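Local coordinates for penaeus monodon metallodensovirus major capsid protein (Penaeus monodon metallodensovirus, PDB 6WH7) that forms the icosahedral shell of a shrimp densovirus, with sixty copies assembling into the capsid that probably encloses the viral genome, at residues V87-C92 with Y234-V239; S111-C116 with I297-R302; G227-S232 with S324-S329. All blocks are in the same frame, centred on the assembly; numbering follows the deposited sequence.

Interaction 1 of 3, residues V87-C92 with Y234-V239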
loop_
_atom_site.group_PDB
_atom_site.type_symbol
_atom_site.label_atom_id
_atom_site.label_comp_id
_atom_site.label_asym_id
_atom_site.label_seq_id
_atom_site.Cartn_x
_atom_site.Cartn_y
_atom_site.Cartn_z
ATOM N N VAL A 87 2.443 -56.065 -80.389
ATOM C CA VAL A 87 1.716 -57.275 -80.729
ATOM C C VAL A 87 1.352 -57.993 -79.438
ATOM O O VAL A 87 2.196 -58.143 -78.550
ATOM C CB VAL A 87 2.558 -58.174 -81.647
ATOM C CG1 VAL A 87 1.800 -59.415 -82.028
ATOM C CG2 VAL A 87 2.994 -57.404 -82.860
ATOM N N MET A 88 0.093 -58.418 -79.324
ATOM C CA MET A 88 -0.324 -59.193 -78.159
ATOM C C MET A 88 0.492 -60.465 -78.025
ATOM O O MET A 88 0.879 -60.852 -76.921
ATOM C CB MET A 88 -1.810 -59.531 -78.254
ATOM C CG MET A 88 -2.750 -58.379 -78.039
ATOM S SD MET A 88 -2.708 -57.753 -76.363
ATOM C CE MET A 88 -3.414 -59.143 -75.494
ATOM N N ARG A 89 0.769 -61.125 -79.145
ATOM C CA ARG A 89 1.499 -62.384 -79.139
ATOM C C ARG A 89 2.887 -62.245 -78.541
ATOM O O ARG A 89 3.470 -63.240 -78.102
ATOM C CB ARG A 89 1.587 -62.896 -80.566
ATOM C CG ARG A 89 2.171 -64.248 -80.709
ATOM C CD ARG A 89 2.247 -64.594 -82.151
ATOM N NE ARG A 89 0.928 -64.685 -82.759
ATOM C CZ ARG A 89 0.213 -65.798 -82.792
ATOM N NH1 ARG A 89 0.703 -66.910 -82.267
ATOM N NH2 ARG A 89 -0.980 -65.808 -83.361
ATOM N N PHE A 90 3.418 -61.030 -78.501
ATOM C CA PHE A 90 4.757 -60.797 -77.983
ATOM C C PHE A 90 4.818 -61.038 -76.483
ATOM O O PHE A 90 5.782 -61.617 -75.979
ATOM C CB PHE A 90 5.163 -59.371 -78.347
ATOM C CG PHE A 90 6.515 -58.957 -77.861
ATOM C CD1 PHE A 90 7.655 -59.403 -78.489
ATOM C CD2 PHE A 90 6.641 -58.047 -76.836
ATOM C CE1 PHE A 90 8.887 -58.997 -78.063
ATOM C CE2 PHE A 90 7.868 -57.637 -76.414
ATOM C CZ PHE A 90 8.992 -58.112 -77.027
ATOM N N TYR A 91 3.811 -60.574 -75.753
ATOM C CA TYR A 91 3.819 -60.617 -74.300
ATOM C C TYR A 91 3.315 -61.925 -73.708
ATOM O O TYR A 91 3.912 -62.456 -72.770
ATOM C CB TYR A 91 2.987 -59.460 -73.777
ATOM C CG TYR A 91 3.547 -58.143 -74.180
ATOM C CD1 TYR A 91 4.492 -57.512 -73.404
ATOM C CD2 TYR A 91 3.155 -57.540 -75.356
ATOM C CE1 TYR A 91 5.011 -56.312 -73.772
ATOM C CE2 TYR A 91 3.669 -56.342 -75.730
ATOM C CZ TYR A 91 4.597 -55.728 -74.933
ATOM O OH TYR A 91 5.124 -54.519 -75.296
ATOM N N CYS A 92 2.199 -62.431 -74.208
ATOM C CA CYS A 92 1.512 -63.556 -73.594
ATOM C C CYS A 92 1.806 -64.884 -74.266
ATOM O O CYS A 92 1.213 -65.897 -73.894
ATOM C CB CYS A 92 0.008 -63.285 -73.549
ATOM S SG CYS A 92 -0.672 -62.625 -75.041
ATOM N N TYR A 234 -6.676 -63.325 -78.654
ATOM C CA TYR A 234 -6.135 -62.208 -79.417
ATOM C C TYR A 234 -5.812 -62.622 -80.844
ATOM O O TYR A 234 -6.165 -61.912 -81.789
ATOM C CB TYR A 234 -4.921 -61.609 -78.705
ATOM C CG TYR A 234 -3.799 -62.570 -78.439
ATOM C CD1 TYR A 234 -2.794 -62.769 -79.365
ATOM C CD2 TYR A 234 -3.734 -63.260 -77.253
ATOM C CE1 TYR A 234 -1.777 -63.646 -79.120
ATOM C CE2 TYR A 234 -2.728 -64.142 -77.003
ATOM C CZ TYR A 234 -1.745 -64.326 -77.932
ATOM O OH TYR A 234 -0.725 -65.208 -77.674
ATOM N N GLY A 235 -5.172 -63.771 -81.031
ATOM C CA GLY A 235 -5.045 -64.316 -82.366
ATOM C C GLY A 235 -4.247 -63.464 -83.326
ATOM O O GLY A 235 -4.798 -62.985 -84.319
ATOM N N ASN A 236 -2.975 -63.232 -83.011
ATOM C CA ASN A 236 -2.070 -62.348 -83.760
ATOM C C ASN A 236 -2.726 -61.003 -84.067
ATOM O O ASN A 236 -2.709 -60.498 -85.186
ATOM C CB ASN A 236 -1.477 -63.027 -85.015
ATOM C CG ASN A 236 -2.491 -63.379 -86.090
ATOM O OD1 ASN A 236 -3.417 -62.638 -86.382
ATOM N ND2 ASN A 236 -2.286 -64.528 -86.710
ATOM N N ALA A 237 -3.262 -60.403 -83.018
ATOM C CA ALA A 237 -3.726 -59.032 -83.014
ATOM C C ALA A 237 -2.685 -58.146 -82.353
ATOM O O ALA A 237 -1.948 -58.584 -81.469
ATOM C CB ALA A 237 -5.052 -58.908 -82.268
ATOM N N TYR A 238 -2.612 -56.901 -82.803
ATOM C CA TYR A 238 -1.876 -55.906 -82.048
ATOM C C TYR A 238 -2.553 -55.704 -80.703
ATOM O O TYR A 238 -3.715 -56.062 -80.512
ATOM C CB TYR A 238 -1.832 -54.573 -82.786
ATOM C CG TYR A 238 -1.095 -54.577 -84.093
ATOM C CD1 TYR A 238 0.275 -54.412 -84.134
ATOM C CD2 TYR A 238 -1.772 -54.695 -85.287
ATOM C CE1 TYR A 238 0.950 -54.394 -85.319
ATOM C CE2 TYR A 238 -1.101 -54.677 -86.478
ATOM C CZ TYR A 238 0.261 -54.528 -86.487
ATOM O OH TYR A 238 0.940 -54.515 -87.674
ATOM N N VAL A 239 -1.818 -55.138 -79.753
ATOM C CA VAL A 239 -2.466 -54.834 -78.486
ATOM C C VAL A 239 -3.465 -53.752 -78.865
ATOM O O VAL A 239 -3.212 -53.001 -79.817
ATOM C CB VAL A 239 -1.498 -54.344 -77.397
ATOM C CG1 VAL A 239 -0.150 -55.049 -77.462
ATOM C CG2 VAL A 239 -1.441 -52.849 -77.342
#
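The ring of Y234 lies against helix 88-92, covered by M88 on one face and met obliquely by the thiol of C92. This short, weakly bonded helix follows strand 79-83 of the viral jelly roll, while 234-239 lies in the loop between strands 229-230 and 257-262. M88 CB rests 3.6 Å from Y234 CD1, and the backbone carbon of M88 also sits above the ring. C92 SG stands 3.9 Å from the centroid of the Y234 ring, a sulfur-aromatic contact 39° off the ring normal. The ring reaches this place because CG of Y234 lies between its own N and carbonyl carbon (chi1 57°). Beyond CB, the bent chain of M88 turns along the loop: CG passes the carbonyl oxygen of Y238, and the M88 and V239 side chains cross at about a right angle, with M88 SD 3.8 Å from V239 CB.

The backbones meet in a single bridge between V87 and Y238. Beside it M88 N donates to A237 O over 3.0 Å, in the carbonyl plane and fairly straight (157° at the hydrogen). R89 runs alongside N236, with NH2 3.3 Å from N236 CB, which approaches the guanidinium at its edge. G235 and N236 both have left-handed backbone angles, and this turn carries the loop past the arginine.

Further out, E93 serves both segments, forming a salt bridge with R89 and a hydrogen bond with the hydroxyl of Y234. Y110 adds an edge-to-face ring, and its hydroxyl is hydrogen-bonded to the backbone N of Y234. M88 and Y91 pack on I297 of strand 287-302, and Y91 OH is hydrogen-bonded to the carbonyl oxygen of W85.

Interaction 2 of 3, residues S111-C116 with I297-R302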
loop_
_atom_site.group_PDB
_atom_site.type_symbol
_atom_site.label_atom_id
_atom_site.label_comp_id
_atom_site.label_asym_id
_atom_site.label_seq_id
_atom_site.Cartn_x
_atom_site.Cartn_y
_atom_site.Cartn_z
ATOM N N SER A 111 -4.661 -69.235 -71.416
ATOM C CA SER A 111 -5.633 -70.275 -71.718
ATOM C C SER A 111 -6.758 -70.295 -70.705
ATOM O O SER A 111 -7.850 -70.784 -71.005
ATOM C CB SER A 111 -4.946 -71.634 -71.760
ATOM O OG SER A 111 -3.989 -71.673 -72.802
ATOM N N MET A 112 -6.505 -69.786 -69.508
ATOM C CA MET A 112 -7.542 -69.627 -68.508
ATOM C C MET A 112 -8.397 -68.393 -68.751
ATOM O O MET A 112 -9.617 -68.442 -68.578
ATOM C CB MET A 112 -6.911 -69.558 -67.133
ATOM C CG MET A 112 -7.881 -69.094 -66.129
ATOM S SD MET A 112 -7.286 -69.271 -64.478
ATOM C CE MET A 112 -8.513 -68.264 -63.681
ATOM N N LEU A 113 -7.778 -67.275 -69.134
ATOM C CA LEU A 113 -8.538 -66.082 -69.484
ATOM C C LEU A 113 -9.601 -66.370 -70.526
ATOM O O LEU A 113 -10.608 -65.661 -70.583
ATOM C CB LEU A 113 -7.607 -65.000 -70.008
ATOM C CG LEU A 113 -6.598 -64.440 -69.022
ATOM C CD1 LEU A 113 -5.662 -63.520 -69.739
ATOM C CD2 LEU A 113 -7.311 -63.714 -67.927
ATOM N N LEU A 114 -9.390 -67.382 -71.355
ATOM C CA LEU A 114 -10.379 -67.789 -72.332
ATOM C C LEU A 114 -11.505 -68.599 -71.716
ATOM O O LEU A 114 -12.542 -68.776 -72.362
ATOM C CB LEU A 114 -9.696 -68.586 -73.437
ATOM C CG LEU A 114 -8.615 -67.775 -74.142
ATOM C CD1 LEU A 114 -7.944 -68.608 -75.204
ATOM C CD2 LEU A 114 -9.191 -66.504 -74.718
ATOM N N ALA A 115 -11.326 -69.095 -70.497
ATOM C CA ALA A 115 -12.406 -69.700 -69.736
ATOM C C ALA A 115 -13.188 -68.679 -68.927
ATOM O O ALA A 115 -14.232 -69.021 -68.368
ATOM C CB ALA A 115 -11.853 -70.777 -68.802
ATOM N N CYS A 116 -12.693 -67.455 -68.834
ATOM C CA CYS A 116 -13.423 -66.357 -68.233
ATOM C C CYS A 116 -14.516 -65.884 -69.177
ATOM O O CYS A 116 -14.529 -66.211 -70.363
ATOM C CB CYS A 116 -12.484 -65.201 -67.925
ATOM S SG CYS A 116 -11.114 -65.652 -66.891
ATOM N N ILE A 297 2.554 -58.565 -69.402
ATOM C CA ILE A 297 1.241 -58.080 -69.791
ATOM C C ILE A 297 0.290 -58.360 -68.643
ATOM O O ILE A 297 0.231 -59.486 -68.142
ATOM C CB ILE A 297 0.757 -58.727 -71.101
ATOM C CG1 ILE A 297 -0.591 -58.151 -71.512
ATOM C CG2 ILE A 297 0.730 -60.237 -70.996
ATOM C CD1 ILE A 297 -0.969 -58.485 -72.904
ATOM N N GLU A 298 -0.423 -57.337 -68.203
ATOM C CA GLU A 298 -1.283 -57.420 -67.034
ATOM C C GLU A 298 -2.724 -57.506 -67.502
ATOM O O GLU A 298 -3.267 -56.526 -67.997
ATOM C CB GLU A 298 -1.092 -56.205 -66.138
ATOM C CG GLU A 298 0.277 -56.073 -65.540
ATOM C CD GLU A 298 0.406 -54.830 -64.696
ATOM O OE1 GLU A 298 -0.530 -54.006 -64.714
ATOM O OE2 GLU A 298 1.440 -54.668 -64.017
ATOM N N PHE A 299 -3.360 -58.648 -67.311
ATOM C CA PHE A 299 -4.742 -58.806 -67.731
ATOM C C PHE A 299 -5.718 -58.539 -66.600
ATOM O O PHE A 299 -5.449 -58.845 -65.440
ATOM C CB PHE A 299 -4.989 -60.205 -68.275
ATOM C CG PHE A 299 -4.373 -60.452 -69.602
ATOM C CD1 PHE A 299 -5.051 -60.130 -70.754
ATOM C CD2 PHE A 299 -3.127 -61.020 -69.702
ATOM C CE1 PHE A 299 -4.500 -60.368 -71.972
ATOM C CE2 PHE A 299 -2.577 -61.259 -70.919
ATOM C CZ PHE A 299 -3.263 -60.933 -72.057
ATOM N N GLU A 300 -6.847 -57.947 -66.949
ATOM C CA GLU A 300 -8.035 -57.980 -66.118
ATOM C C GLU A 300 -9.002 -58.987 -66.707
ATOM O O GLU A 300 -9.205 -59.025 -67.919
ATOM C CB GLU A 300 -8.711 -56.616 -66.038
ATOM C CG GLU A 300 -7.949 -55.592 -65.263
ATOM C CD GLU A 300 -8.623 -54.246 -65.290
ATOM O OE1 GLU A 300 -9.578 -54.076 -66.070
ATOM O OE2 GLU A 300 -8.198 -53.356 -64.529
ATOM N N PHE A 301 -9.591 -59.809 -65.856
ATOM C CA PHE A 301 -10.624 -60.709 -66.320
ATOM C C PHE A 301 -11.821 -60.628 -65.395
ATOM O O PHE A 301 -11.775 -60.045 -64.313
ATOM C CB PHE A 301 -10.120 -62.148 -66.453
ATOM C CG PHE A 301 -9.612 -62.748 -65.184
ATOM C CD1 PHE A 301 -10.438 -63.498 -64.380
ATOM C CD2 PHE A 301 -8.298 -62.574 -64.804
ATOM C CE1 PHE A 301 -9.964 -64.064 -63.232
ATOM C CE2 PHE A 301 -7.824 -63.132 -63.651
ATOM C CZ PHE A 301 -8.650 -63.881 -62.868
ATOM N N ARG A 302 -12.911 -61.207 -65.868
ATOM C CA ARG A 302 -14.208 -61.058 -65.244
ATOM C C ARG A 302 -14.963 -62.361 -65.428
ATOM O O ARG A 302 -14.795 -63.048 -66.435
ATOM C CB ARG A 302 -14.927 -59.848 -65.842
ATOM C CG ARG A 302 -16.341 -59.696 -65.451
ATOM C CD ARG A 302 -16.926 -58.425 -66.005
ATOM N NE ARG A 302 -16.600 -57.257 -65.205
ATOM C CZ ARG A 302 -16.978 -56.025 -65.511
ATOM N NH1 ARG A 302 -17.659 -55.800 -66.617
ATOM N NH2 ARG A 302 -16.670 -55.018 -64.719
#
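L113 divides its two methyls between F299 and F301, neighbours on one face of the strand. From CB its chain places CG anti to the carbonyl carbon (chi1 -65°), and there it forks. CD1 goes to F299 and sits over the face of that ring, 3.5 Å from the centroid and 20° off the normal, a CH-pi contact displaced toward the rim. Its nearest ring atom is CG, so the methyl covers the root of the phenyl group and lies 3.7 Å from F299 CB as well. CD2 takes the other direction, 3.5 Å from F301 CD2 and equally near F301 CB, with the leucine and phenylalanine side chains crossing at about a right angle.

The two rings belong to strand 287-302, which pairs with strands 59-75 and 118-135 in one sheet of the parvoviral jelly roll. Helix 108-113, inserted between strands 79-83 and 118-135, lies against that sheet, and the contact is mainly packing of apolar side chains. Where the chain leaves the helix, C116 points at the strand: SG approaches the F301 ring obliquely, 4.2 Å from its centroid, and CB lies 3.5 Å from R302 O. F301 thus receives the leucine methyl near CD2 and the sulfur near CD1, while the methyl of M112 reaches CZ more loosely, at 4.5 Å.

The same surface continues into a neighbouring subunit. M112 of that subunit packs on both C116 and F301, its C116 meets M112, and the A115 residues of the two chains touch, a reciprocal pairing consistent with an icosahedral twofold axis. R302 turns to the other side of the strand, where its NH1 is hydrogen-bonded to the carbonyl oxygen of R352 from a third subunit.

Interaction 3 of 3, residues G227-S232 with S324-S329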
loop_
_atom_site.group_PDB
_atom_site.type_symbol
_atom_site.label_atom_id
_atom_site.label_comp_id
_atom_site.label_asym_id
_atom_site.label_seq_id
_atom_site.Cartn_x
_atom_site.Cartn_y
_atom_site.Cartn_z
ATOM N N GLY A 227 -12.774 -49.094 -72.571
ATOM C CA GLY A 227 -14.080 -49.128 -71.965
ATOM C C GLY A 227 -14.800 -50.435 -72.137
ATOM O O GLY A 227 -15.962 -50.561 -71.748
ATOM N N PHE A 228 -14.134 -51.422 -72.718
ATOM C CA PHE A 228 -14.760 -52.667 -73.109
ATOM C C PHE A 228 -13.808 -53.806 -72.796
ATOM O O PHE A 228 -12.656 -53.595 -72.424
ATOM C CB PHE A 228 -15.131 -52.661 -74.589
ATOM C CG PHE A 228 -13.958 -52.546 -75.498
ATOM C CD1 PHE A 228 -13.376 -53.665 -76.037
ATOM C CD2 PHE A 228 -13.415 -51.322 -75.783
ATOM C CE1 PHE A 228 -12.310 -53.558 -76.863
ATOM C CE2 PHE A 228 -12.338 -51.216 -76.603
ATOM C CZ PHE A 228 -11.785 -52.336 -77.144
ATOM N N TRP A 229 -14.308 -55.018 -72.945
ATOM C CA TRP A 229 -13.583 -56.238 -72.650
ATOM C C TRP A 229 -13.459 -57.060 -73.922
ATOM O O TRP A 229 -13.962 -56.684 -74.977
ATOM C CB TRP A 229 -14.316 -57.010 -71.561
ATOM C CG TRP A 229 -14.340 -56.292 -70.275
ATOM C CD1 TRP A 229 -15.136 -55.248 -69.949
ATOM C CD2 TRP A 229 -13.614 -56.623 -69.096
ATOM N NE1 TRP A 229 -14.908 -54.861 -68.662
ATOM C CE2 TRP A 229 -13.983 -55.700 -68.111
ATOM C CE3 TRP A 229 -12.673 -57.598 -68.783
ATOM C CZ2 TRP A 229 -13.446 -55.723 -66.839
ATOM C CZ3 TRP A 229 -12.144 -57.617 -67.528
ATOM C CH2 TRP A 229 -12.528 -56.689 -66.568
ATOM N N PHE A 230 -12.787 -58.195 -73.819
ATOM C CA PHE A 230 -12.650 -59.124 -74.928
ATOM C C PHE A 230 -13.134 -60.495 -74.495
ATOM O O PHE A 230 -12.910 -60.910 -73.359
ATOM C CB PHE A 230 -11.211 -59.213 -75.413
ATOM C CG PHE A 230 -10.691 -57.938 -75.980
ATOM C CD1 PHE A 230 -11.006 -57.565 -77.264
ATOM C CD2 PHE A 230 -9.877 -57.119 -75.237
ATOM C CE1 PHE A 230 -10.534 -56.401 -77.784
ATOM C CE2 PHE A 230 -9.400 -55.954 -75.761
ATOM C CZ PHE A 230 -9.725 -55.599 -77.036
ATOM N N GLY A 231 -13.822 -61.180 -75.396
ATOM C CA GLY A 231 -14.329 -62.497 -75.089
ATOM C C GLY A 231 -13.632 -63.633 -75.800
ATOM O O GLY A 231 -13.960 -64.797 -75.570
ATOM N N SER A 232 -12.673 -63.322 -76.664
ATOM C CA SER A 232 -12.036 -64.326 -77.497
ATOM C C SER A 232 -10.526 -64.188 -77.386
ATOM O O SER A 232 -10.010 -63.340 -76.658
ATOM C CB SER A 232 -12.492 -64.197 -78.953
ATOM O OG SER A 232 -11.854 -65.160 -79.768
ATOM N N SER A 324 -22.638 -57.723 -76.174
ATOM C CA SER A 324 -22.133 -56.944 -77.292
ATOM C C SER A 324 -21.865 -55.498 -76.920
ATOM O O SER A 324 -21.198 -54.794 -77.680
ATOM C CB SER A 324 -23.123 -56.993 -78.445
ATOM O OG SER A 324 -24.347 -56.393 -78.075
ATOM N N LEU A 325 -22.366 -55.039 -75.780
ATOM C CA LEU A 325 -22.075 -53.689 -75.327
ATOM C C LEU A 325 -20.708 -53.592 -74.673
ATOM O O LEU A 325 -20.017 -52.588 -74.840
ATOM C CB LEU A 325 -23.161 -53.218 -74.367
ATOM C CG LEU A 325 -24.341 -52.433 -74.930
ATOM C CD1 LEU A 325 -25.007 -53.191 -76.016
ATOM C CD2 LEU A 325 -25.334 -52.179 -73.825
ATOM N N TRP A 326 -20.339 -54.548 -73.833
ATOM C CA TRP A 326 -19.022 -54.516 -73.224
ATOM C C TRP A 326 -18.039 -55.580 -73.710
ATOM O O TRP A 326 -16.866 -55.506 -73.343
ATOM C CB TRP A 326 -19.184 -54.571 -71.701
ATOM C CG TRP A 326 -19.867 -55.772 -71.223
ATOM C CD1 TRP A 326 -21.181 -56.063 -71.333
ATOM C CD2 TRP A 326 -19.282 -56.824 -70.469
ATOM N NE1 TRP A 326 -21.448 -57.265 -70.741
ATOM C CE2 TRP A 326 -20.293 -57.749 -70.195
ATOM C CE3 TRP A 326 -17.992 -57.078 -70.008
ATOM C CZ2 TRP A 326 -20.057 -58.910 -69.489
ATOM C CZ3 TRP A 326 -17.761 -58.222 -69.312
ATOM C CH2 TRP A 326 -18.783 -59.130 -69.057
ATOM N N ILE A 327 -18.448 -56.540 -74.540
ATOM C CA ILE A 327 -17.562 -57.616 -74.992
ATOM C C ILE A 327 -17.277 -57.426 -76.471
ATOM O O ILE A 327 -18.209 -57.296 -77.272
ATOM C CB ILE A 327 -18.159 -59.013 -74.763
ATOM C CG1 ILE A 327 -18.492 -59.233 -73.307
ATOM C CG2 ILE A 327 -17.146 -60.064 -75.132
ATOM C CD1 ILE A 327 -17.307 -59.209 -72.511
ATOM N N GLN A 328 -16.002 -57.450 -76.840
ATOM C CA GLN A 328 -15.614 -57.126 -78.202
ATOM C C GLN A 328 -14.575 -58.116 -78.695
ATOM O O GLN A 328 -13.874 -58.750 -77.908
ATOM C CB GLN A 328 -15.068 -55.702 -78.283
ATOM C CG GLN A 328 -16.077 -54.671 -77.836
ATOM C CD GLN A 328 -17.315 -54.697 -78.673
ATOM O OE1 GLN A 328 -17.240 -54.689 -79.890
ATOM N NE2 GLN A 328 -18.465 -54.787 -78.031
ATOM N N SER A 329 -14.514 -58.273 -80.011
ATOM C CA SER A 329 -13.407 -58.972 -80.633
ATOM C C SER A 329 -12.200 -58.046 -80.739
ATOM O O SER A 329 -12.317 -56.823 -80.662
ATOM C CB SER A 329 -13.816 -59.514 -82.002
ATOM O OG SER A 329 -14.197 -58.482 -82.887
#
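W229 and W326 meet as an edge-to-face pair: the six-membered ring of W326 presents its edge to the face of the pyrrole ring of W229, with the planes 84° apart and the centroids separated by 5.2 Å. W326 CE3 comes 3.4 Å from W229 CD1. The backbones are joined at the same point, since W229 N donates to W326 O at 2.6 Å, close to the C=O axis. W229 O in turn accepts from Q328 N, 2.9 Å away and above the carbonyl plane. These bonds make a short parallel sheet, W229 paired with I327 and F230 with Q328; a weak bond from G231 N to Q328 O extends it.

Q328 uses its aliphatic part on the face shared with F230. Its chain bends at chi2 (-60°), and CG lies 3.4 Å from F228 CD1, with the amide plane nearly perpendicular to the phenyl ring. The amide itself turns away, with NE2 weakly bonded to S324 O and OE1 weakly to T251.

R120 makes a cation-pi contact with W229. The two indoles pack on R302 of strand 287-302 and A118 of strand 118-135, F228 and Q328 rest on V260 of strand 257-262, and helix 323-326 touches D244 of a neighbouring subunit.

How the interactions relate
Strand 287-302 connects the three contacts. Interaction 1 lies deepest, about 6 Å (centre to centre) from the middle of the chain, and its M88, Y91 and C92 pack directly on I297 of interaction 2. Farther along that strand, E300 to R302 meet W229 and W326 of interaction 3, so interaction 2 sits between the others. Interaction 1 mixes aromatic and sulfur packing with one backbone bond; interaction 2 is largely apolar packing, with a cysteine sulfur beside a ring, between the helix with its following turn and the sheet, and it runs on into a neighbouring subunit; interaction 3 rests on parallel strand pairing and reaches solvent around G231. Segments 227-232 and 234-239 adjoin in sequence yet face different elements.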